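Local coordinates for LRR receptor-like serine/threonine-protein kinase RGI3 (Arabidopsis thaliana, PDB 5HZ0) that acts as a plasma-membrane receptor kinase for RGF peptide hormones that maintain the root stem cell niche, here represented by its extracellular leucine-rich repeat domain, at residues A[208-213]-A[232-237]; A[256-261]-A[280-285]. The protein carries 5 engineered substitutions. One frame throughout, in Å; residues are numbered along the deposited sequence.

Both contacts join neighbouring repeats of the leucine-rich repeat solenoid, each through two short parallel strands in matching register. They follow one another in the chain, and strand 234-236 of contact 1 is paired with strand 258-260 of contact 2, Leu237 N lying 2.9 Å from Asp260 O. The centres of contacts 1 and 2 are about 10 Å apart. Both are largely buried, with leucine, isoleucine and phenylalanine turned to the solenoid core. Their other face differs: in contact 1 it carries Asn210, Tyr212, Ser234 and Leu236, uncharged, of which Tyr212 and Leu236 pack on the bound peptide, whereas in contact 2 it carries Asp260, Glu282 and Gln284 beside Leu258, and the two acids hydrogen-bond to the peptide.

Contact 1: A[208-213]-A[232-237]; sequences LQNLYL and LQSLLL
Ser234 OG gathers the side-chain hydrogen bonds between 208-213 and 232-237. It donates to Asn210 OD1 at 2.6 Å, tilted some 21° from the amide plane, and accepts a longer bond from Tyr212 OH at 3.2 Å. The hydroxyl sits between the backbone N and the carbonyl carbon (chi1 59°), which raises it toward both partners, and serine suits the place because so short a chain can give and take at once. Asn210 has its other amide atom, ND2, bonded to Thr186 OG1, which fixes the amide's rotation. The tyrosine hydroxyl comes from the side; Ser234 OG lies at the ring edge, while Leu236 CD1 meets ring atom Tyr212 CD1 obliquely at 3.7 Å. An alanine in place of Tyr212 would be likely to cost Ser234 OG its donor and uncover Leu236 on the peptide-binding face.

The backbones are laced in parallel fashion: Leu211 N to Ser234 O at 2.9 Å, Leu236 N to Leu211 O at 2.8 Å, and Leu213 N to Leu236 O. At the start Gln209 O takes two donors, Gln233 N and Ser234 N, the first in the carbonyl plane on a lone pair. On the core face Leu211 and Leu235 lie alongside, CD2 to CD1 at 3.6 Å. At the far end Asn240 ND2 bridges Leu213 O and Leu237 O, part of the asparagine ladder of leucine-rich repeats.

Strand 186-188 continues the parallel pairing beyond 210-212, as strand 258-260 does beyond 234-236; on the concave face Tyr212 packs on an apolar peptide side chain and Leu236 on peptide backbone.

Contact 2: A[256-261]-A[280-285]; sequences LWLIDF and LQELQL
Ile259 fills the apolar centre with both branches: CG2 lies alongside Leu283, 4.0 Å from its CD1, and CG1 meets Leu280 CD1 at 3.9 Å, the two side chains crossing at about a right angle. With CG1 beside the backbone N (chi1 -60°), CG2 is placed over the centre of the Phe261 ring. A beta-branched residue thus serves several neighbours from one position, and Phe261 extends the layer to Leu285, CD2 to CD2 at 3.7 Å.

Between core and surface run the parallel backbone bonds of successive leucine-rich repeats, among them Gln284 N to Ile259 O at 2.8 Å, while Trp257 O accepts from both Gln281 N and Glu282 N.

On the other face Leu258 CD1 rests on the aliphatic stem of Glu282, 3.6 Å from CG, while OE2 bonds a polar peptide side chain. Asp260 OD1 bonds Ser262 OG, which steadies the carboxylate whose OD2 takes a peptide backbone bond; Gln284 CB packs against OD1 at 3.4 Å. Asp260, Phe261, Glu282, Leu283 and Gln284 belong to established peptide-recognition motifs. With Asp260 OD2 and Glu282 OE2 5.2 Å apart, this face probably presents a locally negative, hydrogen-bonding surface to the hormone, backed by a layer of apolar side chains.

Contact 1: A[208-213]-A[232-237]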
loop_
_atom_site.group_PDB
_atom_site.type_symbol
_atom_site.label_atom_id
_atom_site.label_comp_id
_atom_site.label_asym_id
_atom_site.label_seq_id
_atom_site.Cartn_x
_atom_site.Cartn_y
_atom_site.Cartn_z
ATOM N N LEU A 208 25.071 -18.596 2.608
ATOM C CA LEU A 208 23.928 -17.698 2.741
ATOM C C LEU A 208 23.159 -17.518 1.436
ATOM O O LEU A 208 23.724 -17.197 0.398
ATOM C CB LEU A 208 24.333 -16.341 3.300
ATOM C CG LEU A 208 23.159 -15.501 3.798
ATOM C CD1 LEU A 208 22.460 -16.258 4.924
ATOM C CD2 LEU A 208 23.669 -14.162 4.262
ATOM N N GLN A 209 21.854 -17.716 1.531
ATOM C CA GLN A 209 20.931 -17.698 0.409
ATOM C C GLN A 209 19.981 -16.529 0.551
ATOM O O GLN A 209 19.747 -15.802 -0.423
ATOM C CB GLN A 209 20.178 -19.037 0.260
ATOM C CG GLN A 209 21.117 -20.207 -0.042
ATOM C CD GLN A 209 20.416 -21.488 -0.515
ATOM O OE1 GLN A 209 19.189 -21.545 -0.636
ATOM N NE2 GLN A 209 21.210 -22.525 -0.775
ATOM N N ASN A 210 19.342 -16.445 1.723
ATOM C CA ASN A 210 18.315 -15.438 2.001
ATOM C C ASN A 210 18.617 -14.545 3.215
ATOM O O ASN A 210 18.669 -15.012 4.354
ATOM C CB ASN A 210 16.943 -16.112 2.196
ATOM C CG ASN A 210 16.650 -17.167 1.146
ATOM O OD1 ASN A 210 16.479 -16.854 -0.027
ATOM N ND2 ASN A 210 16.603 -18.426 1.568
ATOM N N LEU A 211 18.801 -13.257 2.972
ATOM C CA LEU A 211 19.052 -12.317 4.054
ATOM C C LEU A 211 17.848 -11.368 4.233
ATOM O O LEU A 211 17.564 -10.559 3.355
ATOM C CB LEU A 211 20.341 -11.547 3.769
ATOM C CG LEU A 211 20.779 -10.522 4.827
ATOM C CD1 LEU A 211 20.873 -11.170 6.184
ATOM C CD2 LEU A 211 22.112 -9.890 4.445
ATOM N N TYR A 212 17.093 -11.523 5.325
ATOM C CA TYR A 212 15.944 -10.655 5.574
ATOM C C TYR A 212 16.185 -9.891 6.855
ATOM O O TYR A 212 16.012 -10.437 7.948
ATOM C CB TYR A 212 14.647 -11.465 5.745
ATOM C CG TYR A 212 14.400 -12.556 4.697
ATOM C CD1 TYR A 212 14.842 -12.414 3.383
ATOM C CD2 TYR A 212 13.721 -13.717 5.031
ATOM C CE1 TYR A 212 14.621 -13.395 2.448
ATOM C CE2 TYR A 212 13.496 -14.708 4.102
ATOM C CZ TYR A 212 13.944 -14.540 2.815
ATOM O OH TYR A 212 13.725 -15.526 1.900
ATOM N N LEU A 213 16.614 -8.642 6.698
ATOM C CA LEU A 213 16.752 -7.652 7.763
ATOM C C LEU A 213 15.750 -6.499 7.721
ATOM O O LEU A 213 15.999 -5.447 8.310
ATOM C CB LEU A 213 18.196 -7.168 7.859
ATOM C CG LEU A 213 19.127 -8.364 8.068
ATOM C CD1 LEU A 213 20.584 -7.959 8.034
ATOM C CD2 LEU A 213 18.771 -9.082 9.388
ATOM N N LEU A 232 23.830 -16.531 -2.808
ATOM C CA LEU A 232 22.800 -15.546 -2.433
ATOM C C LEU A 232 21.623 -15.471 -3.415
ATOM O O LEU A 232 21.812 -15.331 -4.620
ATOM C CB LEU A 232 23.431 -14.158 -2.297
ATOM C CG LEU A 232 22.590 -13.041 -1.665
ATOM C CD1 LEU A 232 22.227 -13.433 -0.248
ATOM C CD2 LEU A 232 23.333 -11.700 -1.687
ATOM N N GLN A 233 20.408 -15.547 -2.897
ATOM C CA GLN A 233 19.218 -15.546 -3.747
ATOM C C GLN A 233 18.332 -14.333 -3.471
ATOM O O GLN A 233 17.953 -13.601 -4.385
ATOM C CB GLN A 233 18.427 -16.864 -3.643
ATOM C CG GLN A 233 19.316 -18.101 -3.755
ATOM C CD GLN A 233 18.543 -19.406 -3.916
ATOM O OE1 GLN A 233 17.319 -19.413 -4.007
ATOM N NE2 GLN A 233 19.267 -20.518 -3.941
ATOM N N SER A 234 17.916 -14.176 -2.226
ATOM C CA SER A 234 17.040 -13.061 -1.905
ATOM C C SER A 234 17.637 -12.167 -0.823
ATOM O O SER A 234 18.114 -12.626 0.219
ATOM C CB SER A 234 15.651 -13.555 -1.514
ATOM O OG SER A 234 15.727 -14.425 -0.403
ATOM N N LEU A 235 17.649 -10.880 -1.107
ATOM C CA LEU A 235 18.166 -9.910 -0.166
ATOM C C LEU A 235 17.030 -8.917 0.164
ATOM O O LEU A 235 16.669 -8.078 -0.663
ATOM C CB LEU A 235 19.369 -9.224 -0.821
ATOM C CG LEU A 235 20.355 -8.393 -0.008
ATOM C CD1 LEU A 235 20.978 -9.204 1.112
ATOM C CD2 LEU A 235 21.436 -7.820 -0.918
ATOM N N LEU A 236 16.455 -9.011 1.361
ATOM C CA LEU A 236 15.457 -8.010 1.754
ATOM C C LEU A 236 16.031 -7.159 2.870
ATOM O O LEU A 236 16.047 -7.561 4.041
ATOM C CB LEU A 236 14.151 -8.672 2.226
ATOM C CG LEU A 236 13.365 -9.512 1.214
ATOM C CD1 LEU A 236 12.217 -10.262 1.885
ATOM C CD2 LEU A 236 12.842 -8.645 0.089
ATOM N N LEU A 237 16.368 -5.932 2.535
ATOM C CA LEU A 237 16.930 -4.950 3.436
ATOM C C LEU A 237 16.041 -3.711 3.579
ATOM O O LEU A 237 16.444 -2.715 4.075
ATOM C CB LEU A 237 18.341 -4.604 2.935
ATOM C CG LEU A 237 19.475 -5.615 2.821
ATOM C CD1 LEU A 237 20.675 -4.928 2.590
ATOM C CD2 LEU A 237 19.651 -6.441 4.013
#

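Contact 2: A[256-261]-A[280-285]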
loop_
_atom_site.group_PDB
_atom_site.type_symbol
_atom_site.label_atom_id
_atom_site.label_comp_id
_atom_site.label_asym_id
_atom_site.label_seq_id
_atom_site.Cartn_x
_atom_site.Cartn_y
_atom_site.Cartn_z
ATOM N N LEU A 256 21.035 -14.417 -7.688
ATOM C CA LEU A 256 20.240 -13.432 -6.980
ATOM C C LEU A 256 18.993 -13.111 -7.795
ATOM O O LEU A 256 19.073 -12.581 -8.898
ATOM C CB LEU A 256 21.103 -12.187 -6.805
ATOM C CG LEU A 256 20.718 -11.058 -5.857
ATOM C CD1 LEU A 256 20.300 -11.613 -4.511
ATOM C CD2 LEU A 256 21.917 -10.126 -5.719
ATOM N N TRP A 257 17.832 -13.484 -7.276
ATOM C CA TRP A 257 16.598 -13.220 -8.006
ATOM C C TRP A 257 15.738 -12.083 -7.460
ATOM O O TRP A 257 14.900 -11.524 -8.181
ATOM C CB TRP A 257 15.780 -14.511 -8.138
ATOM C CG TRP A 257 15.159 -14.972 -6.862
ATOM C CD1 TRP A 257 15.720 -15.770 -5.919
ATOM C CD2 TRP A 257 13.845 -14.660 -6.394
ATOM N NE1 TRP A 257 14.837 -15.983 -4.898
ATOM C CE2 TRP A 257 13.676 -15.311 -5.168
ATOM C CE3 TRP A 257 12.792 -13.906 -6.907
ATOM C CZ2 TRP A 257 12.501 -15.231 -4.444
ATOM C CZ3 TRP A 257 11.624 -13.837 -6.191
ATOM C CH2 TRP A 257 11.488 -14.493 -4.973
ATOM N N LEU A 258 15.982 -11.712 -6.206
ATOM C CA LEU A 258 15.222 -10.641 -5.552
ATOM C C LEU A 258 16.171 -9.707 -4.797
ATOM O O LEU A 258 17.018 -10.155 -4.027
ATOM C CB LEU A 258 14.117 -11.210 -4.630
ATOM C CG LEU A 258 13.373 -10.245 -3.668
ATOM C CD1 LEU A 258 12.938 -8.938 -4.320
ATOM C CD2 LEU A 258 12.165 -10.895 -3.025
ATOM N N ILE A 259 16.045 -8.413 -5.072
ATOM C CA ILE A 259 16.759 -7.371 -4.343
ATOM C C ILE A 259 15.780 -6.274 -3.915
ATOM O O ILE A 259 15.182 -5.605 -4.754
ATOM C CB ILE A 259 17.865 -6.711 -5.205
ATOM C CG1 ILE A 259 18.902 -7.735 -5.643
ATOM C CG2 ILE A 259 18.538 -5.540 -4.432
ATOM C CD1 ILE A 259 20.007 -7.148 -6.495
ATOM N N ASP A 260 15.603 -6.091 -2.613
ATOM C CA ASP A 260 14.736 -5.012 -2.148
ATOM C C ASP A 260 15.465 -4.154 -1.120
ATOM O O ASP A 260 15.724 -4.579 0.012
ATOM C CB ASP A 260 13.461 -5.598 -1.560
ATOM C CG ASP A 260 12.359 -4.579 -1.412
ATOM O OD1 ASP A 260 12.651 -3.367 -1.360
ATOM O OD2 ASP A 260 11.188 -5.002 -1.331
ATOM N N PHE A 261 15.844 -2.961 -1.569
ATOM C CA PHE A 261 16.472 -1.913 -0.754
ATOM C C PHE A 261 15.522 -0.742 -0.486
ATOM O O PHE A 261 15.964 0.337 -0.122
ATOM C CB PHE A 261 17.771 -1.420 -1.383
ATOM C CG PHE A 261 18.820 -2.491 -1.576
ATOM C CD1 PHE A 261 18.782 -3.667 -0.859
ATOM C CD2 PHE A 261 19.851 -2.302 -2.471
ATOM C CE1 PHE A 261 19.750 -4.631 -1.034
ATOM C CE2 PHE A 261 20.821 -3.250 -2.632
ATOM C CZ PHE A 261 20.770 -4.418 -1.917
ATOM N N LEU A 280 17.720 -12.262 -12.108
ATOM C CA LEU A 280 16.993 -11.242 -11.343
ATOM C C LEU A 280 15.563 -11.099 -11.853
ATOM O O LEU A 280 15.325 -10.728 -13.001
ATOM C CB LEU A 280 17.707 -9.899 -11.475
ATOM C CG LEU A 280 17.287 -8.705 -10.608
ATOM C CD1 LEU A 280 17.453 -8.983 -9.095
ATOM C CD2 LEU A 280 18.085 -7.487 -11.038
ATOM N N GLN A 281 14.610 -11.454 -10.999
ATOM C CA GLN A 281 13.187 -11.227 -11.243
ATOM C C GLN A 281 12.692 -9.886 -10.707
ATOM O O GLN A 281 11.856 -9.220 -11.313
ATOM C CB GLN A 281 12.337 -12.385 -10.700
ATOM C CG GLN A 281 12.640 -13.681 -11.388
ATOM C CD GLN A 281 11.897 -14.862 -10.808
ATOM O OE1 GLN A 281 10.785 -14.732 -10.296
ATOM N NE2 GLN A 281 12.519 -16.028 -10.883
ATOM N N GLU A 282 13.170 -9.527 -9.525
ATOM C CA GLU A 282 12.623 -8.364 -8.855
ATOM C C GLU A 282 13.693 -7.414 -8.301
ATOM O O GLU A 282 14.541 -7.820 -7.488
ATOM C CB GLU A 282 11.649 -8.800 -7.766
ATOM C CG GLU A 282 10.973 -7.633 -7.068
ATOM C CD GLU A 282 9.678 -8.032 -6.400
ATOM O OE1 GLU A 282 9.166 -9.137 -6.698
ATOM O OE2 GLU A 282 9.170 -7.234 -5.585
ATOM N N LEU A 283 13.659 -6.170 -8.781
ATOM C CA LEU A 283 14.507 -5.097 -8.248
ATOM C C LEU A 283 13.642 -3.958 -7.681
ATOM O O LEU A 283 12.966 -3.231 -8.419
ATOM C CB LEU A 283 15.467 -4.559 -9.319
ATOM C CG LEU A 283 16.390 -3.382 -8.950
ATOM C CD1 LEU A 283 17.257 -3.643 -7.711
ATOM C CD2 LEU A 283 17.289 -3.010 -10.122
ATOM N N GLN A 284 13.656 -3.829 -6.361
ATOM C CA GLN A 284 13.006 -2.714 -5.687
ATOM C C GLN A 284 14.045 -1.829 -5.008
ATOM O O GLN A 284 14.687 -2.238 -4.027
ATOM C CB GLN A 284 11.982 -3.224 -4.676
ATOM C CG GLN A 284 10.925 -4.124 -5.302
ATOM C CD GLN A 284 9.588 -4.047 -4.595
ATOM O OE1 GLN A 284 9.507 -4.166 -3.370
ATOM N NE2 GLN A 284 8.525 -3.833 -5.367
ATOM N N LEU A 285 14.255 -0.656 -5.605
ATOM C CA LEU A 285 15.004 0.480 -5.030
ATOM C C LEU A 285 14.163 1.666 -4.497
ATOM O O LEU A 285 14.713 2.713 -4.139
ATOM C CB LEU A 285 16.077 0.946 -6.012
ATOM C CG LEU A 285 17.028 -0.209 -6.370
ATOM C CD1 LEU A 285 18.066 0.236 -7.362
ATOM C CD2 LEU A 285 17.691 -0.798 -5.114
#